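Local coordinates for protein beta-glucuronidase (PDB 6XXW) that probably hydrolyses beta-glucuronides, as a glycoside hydrolase of family 2 with a sugar-binding beta domain ahead of its TIM barrel, at residues A[91-96]-A[102-107]; A[109-114]-A[121-126]. All blocks are in the same frame, centred on the assembly; numbering follows the deposited sequence.

Contacts 1 and 2 follow one another along the chain and illustrate how two facing layers of a beta sandwich share one interior. Their centres lie about 5 Å apart. Strands 90-99 and 121-124 are antiparallel neighbours in one layer, 101-106 and 109-115 in the other, and each contact runs from layer to layer. Backbone hydrogen bonds within each layer join the contacts; in one of them V95 N lies 2.8 Å from F121 O. F121 of contact 2 links the two further, its ring also touching V95, S102 and V104. Both contacts lie in the family's sugar-binding domain, and contact 2 borders the TIM-barrel region through helix 385-402.

Contact 1 of 2, residues A[91-96]-A[102-107]; sequences IFLRVG and SEVYVN
L93 meets two valines at once through a single methyl. Its CD2 lies 3.5 Å from CG1 of V104, closer than carbons usually pack, and 3.7 Å from CG2 of V106, so the methyl spans two residues that rise from the same face of strand 101-106. Toward V106 the approach is tip to tip, whereas the branch of V104 is crossed at a slant. With CG opposite the backbone N (chi1 170°), the leucine carries CD2 across to the two valines. V95 takes a looser grip: its CG2 passes alongside CG2 of V104 at 4.1 Å, the two side chains running in opposite directions. V104 thus uses one methyl for L93 and the other for V95.

A second shell closes round these four buried residues. I137 and I139 of strand 134-142 pack on L93 and V95 respectively, and I188 adds to L93. Backbone hydrogen bonds from L93 to A123 and from R94 to V187 fix strand 90-99 within its own layer. The strand axes stay 9.9 Å apart at 148°, a spacing bridged by side chains alone. Aliphatic packing of this kind between facing sheets is the interior of a beta sandwich, here in the sugar-binding domain of a family 2 glycosidase.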
ATOM      1  N   ILE A  91      -7.041  18.722 -48.914  1.00 20.85           N
ATOM      2  CA  ILE A  91      -6.257  17.947 -47.964  1.00 21.59           C
ATOM      3  C   ILE A  91      -6.202  18.739 -46.672  1.00 20.61           C
ATOM      4  O   ILE A  91      -5.662  19.853 -46.648  1.00 21.74           O
ATOM      5  CB  ILE A  91      -4.850  17.657 -48.494  1.00 20.35           C
ATOM      6  CG1 ILE A  91      -4.931  16.979 -49.867  1.00 20.17           C
ATOM      7  CG2 ILE A  91      -4.064  16.811 -47.482  1.00 23.58           C
ATOM      8  CD1 ILE A  91      -3.562  16.717 -50.470  1.00 18.40           C
ATOM      9  N   PHE A  92      -6.775  18.186 -45.610  1.00 19.82           N
ATOM     10  CA  PHE A  92      -6.848  18.881 -44.334  1.00 23.01           C
ATOM     11  C   PHE A  92      -5.937  18.195 -43.329  1.00 24.19           C
ATOM     12  O   PHE A  92      -5.900  16.963 -43.241  1.00 21.36           O
ATOM     13  CB  PHE A  92      -8.278  18.920 -43.795  1.00 21.11           C
ATOM     14  CG  PHE A  92      -9.217  19.775 -44.612  1.00 24.40           C
ATOM     15  CD1 PHE A  92      -9.312  21.140 -44.379  1.00 27.99           C
ATOM     16  CD2 PHE A  92     -10.000  19.209 -45.602  1.00 20.91           C
ATOM     17  CE1 PHE A  92     -10.174  21.932 -45.128  1.00 23.46           C
ATOM     18  CE2 PHE A  92     -10.865  19.988 -46.361  1.00 23.76           C
ATOM     19  CZ  PHE A  92     -10.955  21.354 -46.119  1.00 20.99           C
ATOM     20  N   LEU A  93      -5.207  19.000 -42.575  1.00 20.14           N
ATOM     21  CA  LEU A  93      -4.368  18.517 -41.490  1.00 20.04           C
ATOM     22  C   LEU A  93      -5.003  18.972 -40.192  1.00 20.89           C
ATOM     23  O   LEU A  93      -5.142  20.174 -39.971  1.00 20.15           O
ATOM     24  CB  LEU A  93      -2.953  19.066 -41.628  1.00 23.29           C
ATOM     25  CG  LEU A  93      -1.985  18.867 -40.467  1.00 24.53           C
ATOM     26  CD1 LEU A  93      -1.781  17.400 -40.214  1.00 27.44           C
ATOM     27  CD2 LEU A  93      -0.686  19.510 -40.844  1.00 32.07           C
ATOM     28  N   ARG A  94      -5.387  18.019 -39.347  1.00 21.07           N
ATOM     29  CA  ARG A  94      -6.124  18.295 -38.120  1.00 21.26           C
ATOM     30  C   ARG A  94      -5.302  17.867 -36.909  1.00 20.74           C
ATOM     31  O   ARG A  94      -4.737  16.766 -36.888  1.00 18.94           O
ATOM     32  CB  ARG A  94      -7.475  17.569 -38.145  1.00 22.58           C
ATOM     33  CG  ARG A  94      -8.147  17.382 -36.798  1.00 23.79           C
ATOM     34  CD  ARG A  94      -8.981  18.599 -36.432  1.00 29.20           C
ATOM     35  NE  ARG A  94     -10.063  18.833 -37.385  1.00 42.59           N
ATOM     36  CZ  ARG A  94     -11.336  18.505 -37.174  1.00 38.60           C
ATOM     37  NH1 ARG A  94     -11.696  17.916 -36.035  1.00 29.33           N
ATOM     38  NH2 ARG A  94     -12.245  18.762 -38.110  1.00 32.24           N
ATOM     39  N   VAL A  95      -5.229  18.741 -35.909  1.00 17.56           N
ATOM     40  CA  VAL A  95      -4.594  18.429 -34.628  1.00 18.69           C
ATOM     41  C   VAL A  95      -5.702  18.421 -33.584  1.00 19.04           C
ATOM     42  O   VAL A  95      -6.390  19.431 -33.397  1.00 20.57           O
ATOM     43  CB  VAL A  95      -3.492  19.437 -34.261  1.00 19.79           C
ATOM     44  CG1 VAL A  95      -2.872  19.083 -32.899  1.00 22.80           C
ATOM     45  CG2 VAL A  95      -2.428  19.487 -35.334  1.00 19.76           C
ATOM     46  N   GLY A  96      -5.895  17.277 -32.929  1.00 21.55           N
ATOM     47  CA  GLY A  96      -7.009  17.152 -32.008  1.00 20.92           C
ATOM     48  C   GLY A  96      -6.889  18.081 -30.814  1.00 19.33           C
ATOM     49  O   GLY A  96      -7.885  18.660 -30.369  1.00 21.39           O
ATOM     50  N   SER A 102       0.207  26.508 -30.176  1.00 18.50           N
ATOM     51  CA  SER A 102       0.759  25.582 -31.158  1.00 18.09           C
ATOM     52  C   SER A 102       0.914  26.253 -32.519  1.00 24.16           C
ATOM     53  O   SER A 102       0.149  27.148 -32.884  1.00 18.58           O
ATOM     54  CB  SER A 102      -0.120  24.333 -31.294  1.00 21.59           C
ATOM     55  OG  SER A 102       0.511  23.358 -32.125  1.00 31.52           O
ATOM     56  N   GLU A 103       1.922  25.801 -33.265  1.00 22.11           N
ATOM     57  CA  GLU A 103       2.155  26.184 -34.654  1.00 20.55           C
ATOM     58  C   GLU A 103       2.448  24.928 -35.466  1.00 18.59           C
ATOM     59  O   GLU A 103       3.225  24.077 -35.027  1.00 19.01           O
ATOM     60  CB  GLU A 103       3.325  27.165 -34.769  1.00 22.11           C
ATOM     61  CG  GLU A 103       3.044  28.544 -34.156  1.00 27.83           C
ATOM     62  CD  GLU A 103       4.319  29.352 -33.923  1.00 33.06           C
ATOM     63  OE1 GLU A 103       4.218  30.478 -33.400  1.00 39.56           O
ATOM     64  OE2 GLU A 103       5.423  28.864 -34.259  1.00 35.98           O
ATOM     65  N   VAL A 104       1.842  24.817 -36.651  1.00 21.15           N
ATOM     66  CA  VAL A 104       1.946  23.621 -37.486  1.00 22.51           C
ATOM     67  C   VAL A 104       2.648  23.978 -38.792  1.00 24.23           C
ATOM     68  O   VAL A 104       2.208  24.885 -39.512  1.00 19.82           O
ATOM     69  CB  VAL A 104       0.571  23.000 -37.777  1.00 23.71           C
ATOM     70  CG1 VAL A 104       0.740  21.750 -38.628  1.00 22.16           C
ATOM     71  CG2 VAL A 104      -0.145  22.658 -36.495  1.00 27.00           C
ATOM     72  N   TYR A 105       3.722  23.254 -39.103  1.00 19.08           N
ATOM     73  CA  TYR A 105       4.498  23.484 -40.316  1.00 18.45           C
ATOM     74  C   TYR A 105       4.447  22.260 -41.211  1.00 18.95           C
ATOM     75  O   TYR A 105       4.716  21.144 -40.757  1.00 22.34           O
ATOM     76  CB  TYR A 105       5.958  23.806 -40.001  1.00 17.87           C
ATOM     77  CG  TYR A 105       6.150  25.029 -39.146  1.00 24.91           C
ATOM     78  CD1 TYR A 105       5.946  24.978 -37.769  1.00 21.43           C
ATOM     79  CD2 TYR A 105       6.562  26.237 -39.709  1.00 24.03           C
ATOM     80  CE1 TYR A 105       6.129  26.107 -36.975  1.00 27.15           C
ATOM     81  CE2 TYR A 105       6.740  27.364 -38.926  1.00 23.97           C
ATOM     82  CZ  TYR A 105       6.529  27.292 -37.563  1.00 30.29           C
ATOM     83  OH  TYR A 105       6.706  28.399 -36.772  1.00 25.67           O
ATOM     84  N   VAL A 106       4.153  22.475 -42.489  1.00 17.61           N
ATOM     85  CA  VAL A 106       4.195  21.423 -43.502  1.00 15.58           C
ATOM     86  C   VAL A 106       5.334  21.768 -44.449  1.00 20.68           C
ATOM     87  O   VAL A 106       5.280  22.792 -45.147  1.00 19.89           O
ATOM     88  CB  VAL A 106       2.859  21.301 -44.247  1.00 23.19           C
ATOM     89  CG1 VAL A 106       2.982  20.327 -45.407  1.00 17.01           C
ATOM     90  CG2 VAL A 106       1.749  20.865 -43.272  1.00 24.31           C
ATOM     91  N   ASN A 107       6.374  20.928 -44.464  1.00 19.41           N
ATOM     92  CA  ASN A 107       7.591  21.184 -45.252  1.00 18.04           C
ATOM     93  C   ASN A 107       8.143  22.584 -44.990  1.00 20.81           C
ATOM     94  O   ASN A 107       8.559  23.297 -45.908  1.00 21.53           O
ATOM     95  CB  ASN A 107       7.330  20.960 -46.741  1.00 17.08           C
ATOM     96  CG  ASN A 107       6.925  19.533 -47.036  1.00 21.10           C
ATOM     97  OD1 ASN A 107       7.543  18.603 -46.536  1.00 17.46           O
ATOM     98  ND2 ASN A 107       5.868  19.356 -47.814  1.00 19.49           N
TER

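Contact 2 of 2, residues A[109-114]-A[121-126]; sequences NLVTKH and FEAEIS
The rings of H114 and F121 lie nearly parallel (7°) but strongly offset, their centroids 4.5 Å apart. F121 CD1 sits over one face of the imidazole, toward its rim, while over one face of the phenyl lies H114 CB, 3.5 Å from the F121 ring centroid in a CH-pi contact. At the edge of the phenyl, in its plane, comes CG2 of T112, 3.9 Å from F121 CD2. The phenyl gets there because CG of F121 stands between its backbone N and carbonyl carbon (chi1 48°). An alanine here is likely to leave H114 CB and the imidazole without the phenyl face they lie on, and the T112 methyl facing a gap.

Farther along, A123 CB lies 3.2 Å from V111 O and 3.9 Å from T112 CB, and V111 CG1 lies 3.9 Å from I125 CG2. NE2 of H114 is hydrogen-bonded to E397, which probably restricts the turn of the imidazole. V111 and T112 both bond V104 through their backbones, a classic beta bulge that turns these two neighbours together toward strand 121-124. The axes, at 151°, approach to 6.3 Å, short for facing layers; the small A123 permits it, consistent with the margin of the family 2 beta sandwich.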
ATOM      1  N   ASN A 109       6.493  25.204 -44.022  1.00 19.74           N
ATOM      2  CA  ASN A 109       5.492  26.244 -44.216  1.00 20.02           C
ATOM      3  C   ASN A 109       4.502  26.260 -43.058  1.00 25.71           C
ATOM      4  O   ASN A 109       3.878  25.239 -42.766  1.00 20.57           O
ATOM      5  CB  ASN A 109       4.739  26.006 -45.516  1.00 21.11           C
ATOM      6  CG  ASN A 109       5.636  26.063 -46.726  1.00 25.13           C
ATOM      7  OD1 ASN A 109       5.924  27.144 -47.227  1.00 24.07           O
ATOM      8  ND2 ASN A 109       6.096  24.895 -47.198  1.00 22.66           N
ATOM      9  N   LEU A 110       4.318  27.429 -42.438  1.00 21.01           N
ATOM     10  CA  LEU A 110       3.322  27.580 -41.377  1.00 20.95           C
ATOM     11  C   LEU A 110       1.918  27.513 -41.972  1.00 27.21           C
ATOM     12  O   LEU A 110       1.525  28.389 -42.747  1.00 27.18           O
ATOM     13  CB  LEU A 110       3.534  28.901 -40.649  1.00 28.18           C
ATOM     14  CG  LEU A 110       2.400  29.221 -39.678  1.00 31.75           C
ATOM     15  CD1 LEU A 110       2.552  28.364 -38.417  1.00 26.74           C
ATOM     16  CD2 LEU A 110       2.370  30.713 -39.357  1.00 25.96           C
ATOM     17  N   VAL A 111       1.152  26.485 -41.614  1.00 21.56           N
ATOM     18  CA  VAL A 111      -0.196  26.332 -42.148  1.00 23.20           C
ATOM     19  C   VAL A 111      -1.281  26.781 -41.171  1.00 26.89           C
ATOM     20  O   VAL A 111      -2.388  27.124 -41.612  1.00 23.29           O
ATOM     21  CB  VAL A 111      -0.459  24.881 -42.611  1.00 25.04           C
ATOM     22  CG1 VAL A 111       0.535  24.485 -43.699  1.00 25.53           C
ATOM     23  CG2 VAL A 111      -0.404  23.892 -41.439  1.00 22.07           C
ATOM     24  N   THR A 112      -0.999  26.805 -39.870  1.00 24.40           N
ATOM     25  CA  THR A 112      -1.944  27.366 -38.916  1.00 21.91           C
ATOM     26  C   THR A 112      -1.269  27.510 -37.559  1.00 24.68           C
ATOM     27  O   THR A 112      -0.223  26.912 -37.285  1.00 22.39           O
ATOM     28  CB  THR A 112      -3.218  26.516 -38.777  1.00 31.06           C
ATOM     29  OG1 THR A 112      -4.182  27.237 -38.003  1.00 33.80           O
ATOM     30  CG2 THR A 112      -2.919  25.208 -38.096  1.00 25.40           C
ATOM     31  N   LYS A 113      -1.890  28.340 -36.732  1.00 24.56           N
ATOM     32  CA  LYS A 113      -1.504  28.581 -35.354  1.00 22.98           C
ATOM     33  C   LYS A 113      -2.756  28.422 -34.510  1.00 29.25           C
ATOM     34  O   LYS A 113      -3.875  28.600 -35.002  1.00 24.52           O
ATOM     35  CB  LYS A 113      -0.920  29.989 -35.173  1.00 27.46           C
ATOM     36  N   HIS A 114      -2.575  28.073 -33.239  1.00 20.93           N
ATOM     37  CA  HIS A 114      -3.748  27.886 -32.409  1.00 20.65           C
ATOM     38  C   HIS A 114      -3.430  28.189 -30.956  1.00 25.66           C
ATOM     39  O   HIS A 114      -2.330  27.911 -30.463  1.00 21.52           O
ATOM     40  CB  HIS A 114      -4.299  26.470 -32.526  1.00 23.25           C
ATOM     41  CG  HIS A 114      -5.603  26.282 -31.825  1.00 19.49           C
ATOM     42  ND1 HIS A 114      -5.699  25.687 -30.584  1.00 20.34           N
ATOM     43  CD2 HIS A 114      -6.864  26.621 -32.183  1.00 22.24           C
ATOM     44  CE1 HIS A 114      -6.969  25.649 -30.220  1.00 24.66           C
ATOM     45  NE2 HIS A 114      -7.696  26.217 -31.167  1.00 24.98           N
ATOM     46  N   PHE A 121      -7.723  22.006 -34.151  1.00 19.81           N
ATOM     47  CA  PHE A 121      -7.473  23.024 -35.159  1.00 21.50           C
ATOM     48  C   PHE A 121      -6.961  22.340 -36.405  1.00 21.78           C
ATOM     49  O   PHE A 121      -6.401  21.243 -36.343  1.00 19.80           O
ATOM     50  CB  PHE A 121      -6.487  24.101 -34.673  1.00 19.76           C
ATOM     51  CG  PHE A 121      -5.234  23.553 -34.028  1.00 19.21           C
ATOM     52  CD1 PHE A 121      -5.252  23.064 -32.726  1.00 22.76           C
ATOM     53  CD2 PHE A 121      -4.030  23.568 -34.706  1.00 21.43           C
ATOM     54  CE1 PHE A 121      -4.099  22.576 -32.129  1.00 23.34           C
ATOM     55  CE2 PHE A 121      -2.878  23.084 -34.119  1.00 20.96           C
ATOM     56  CZ  PHE A 121      -2.908  22.594 -32.826  1.00 22.70           C
ATOM     57  N   GLU A 122      -7.158  23.000 -37.544  1.00 21.52           N
ATOM     58  CA  GLU A 122      -6.843  22.366 -38.813  1.00 22.71           C
ATOM     59  C   GLU A 122      -6.545  23.417 -39.864  1.00 26.15           C
ATOM     60  O   GLU A 122      -6.849  24.599 -39.699  1.00 23.86           O
ATOM     61  CB  GLU A 122      -7.987  21.457 -39.282  1.00 30.14           C
ATOM     62  CG  GLU A 122      -9.279  22.183 -39.570  1.00 29.70           C
ATOM     63  CD  GLU A 122     -10.313  21.282 -40.223  1.00 38.65           C
ATOM     64  OE1 GLU A 122     -10.238  20.042 -40.043  1.00 33.17           O
ATOM     65  OE2 GLU A 122     -11.202  21.813 -40.921  1.00 37.07           O
ATOM     66  N   ALA A 123      -5.935  22.967 -40.954  1.00 22.36           N
ATOM     67  CA  ALA A 123      -5.686  23.845 -42.086  1.00 22.85           C
ATOM     68  C   ALA A 123      -5.728  23.009 -43.352  1.00 26.19           C
ATOM     69  O   ALA A 123      -5.494  21.799 -43.316  1.00 19.58           O
ATOM     70  CB  ALA A 123      -4.334  24.551 -41.958  1.00 26.47           C
ATOM     71  N   GLU A 124      -6.031  23.656 -44.473  1.00 24.14           N
ATOM     72  CA  GLU A 124      -5.941  22.993 -45.767  1.00 23.34           C
ATOM     73  C   GLU A 124      -4.514  23.153 -46.267  1.00 21.49           C
ATOM     74  O   GLU A 124      -3.969  24.260 -46.234  1.00 25.09           O
ATOM     75  CB  GLU A 124      -6.951  23.579 -46.758  1.00 23.24           C
ATOM     76  CG  GLU A 124      -7.423  22.569 -47.779  1.00 23.31           C
ATOM     77  CD  GLU A 124      -6.452  22.428 -48.939  1.00 27.06           C
ATOM     78  OE1 GLU A 124      -5.743  23.408 -49.248  1.00 31.23           O
ATOM     79  OE2 GLU A 124      -6.406  21.342 -49.547  1.00 30.01           O
ATOM     80  N   ILE A 125      -3.893  22.048 -46.686  1.00 21.97           N
ATOM     81  CA  ILE A 125      -2.443  22.053 -46.893  1.00 21.10           C
ATOM     82  C   ILE A 125      -2.037  21.605 -48.293  1.00 21.84           C
ATOM     83  O   ILE A 125      -0.845  21.442 -48.566  1.00 21.48           O
ATOM     84  CB  ILE A 125      -1.724  21.185 -45.837  1.00 20.02           C
ATOM     85  CG1 ILE A 125      -2.083  19.699 -46.016  1.00 19.51           C
ATOM     86  CG2 ILE A 125      -2.053  21.666 -44.415  1.00 19.52           C
ATOM     87  CD1 ILE A 125      -1.103  18.712 -45.309  1.00 21.53           C
ATOM     88  N   SER A 126      -2.998  21.433 -49.203  1.00 20.14           N
ATOM     89  CA  SER A 126      -2.644  20.934 -50.532  1.00 19.19           C
ATOM     90  C   SER A 126      -1.625  21.838 -51.224  1.00 24.33           C
ATOM     91  O   SER A 126      -0.830  21.361 -52.043  1.00 27.40           O
ATOM     92  CB  SER A 126      -3.903  20.783 -51.389  1.00 24.72           C
ATOM     93  OG  SER A 126      -4.517  22.034 -51.580  1.00 32.13           O
TER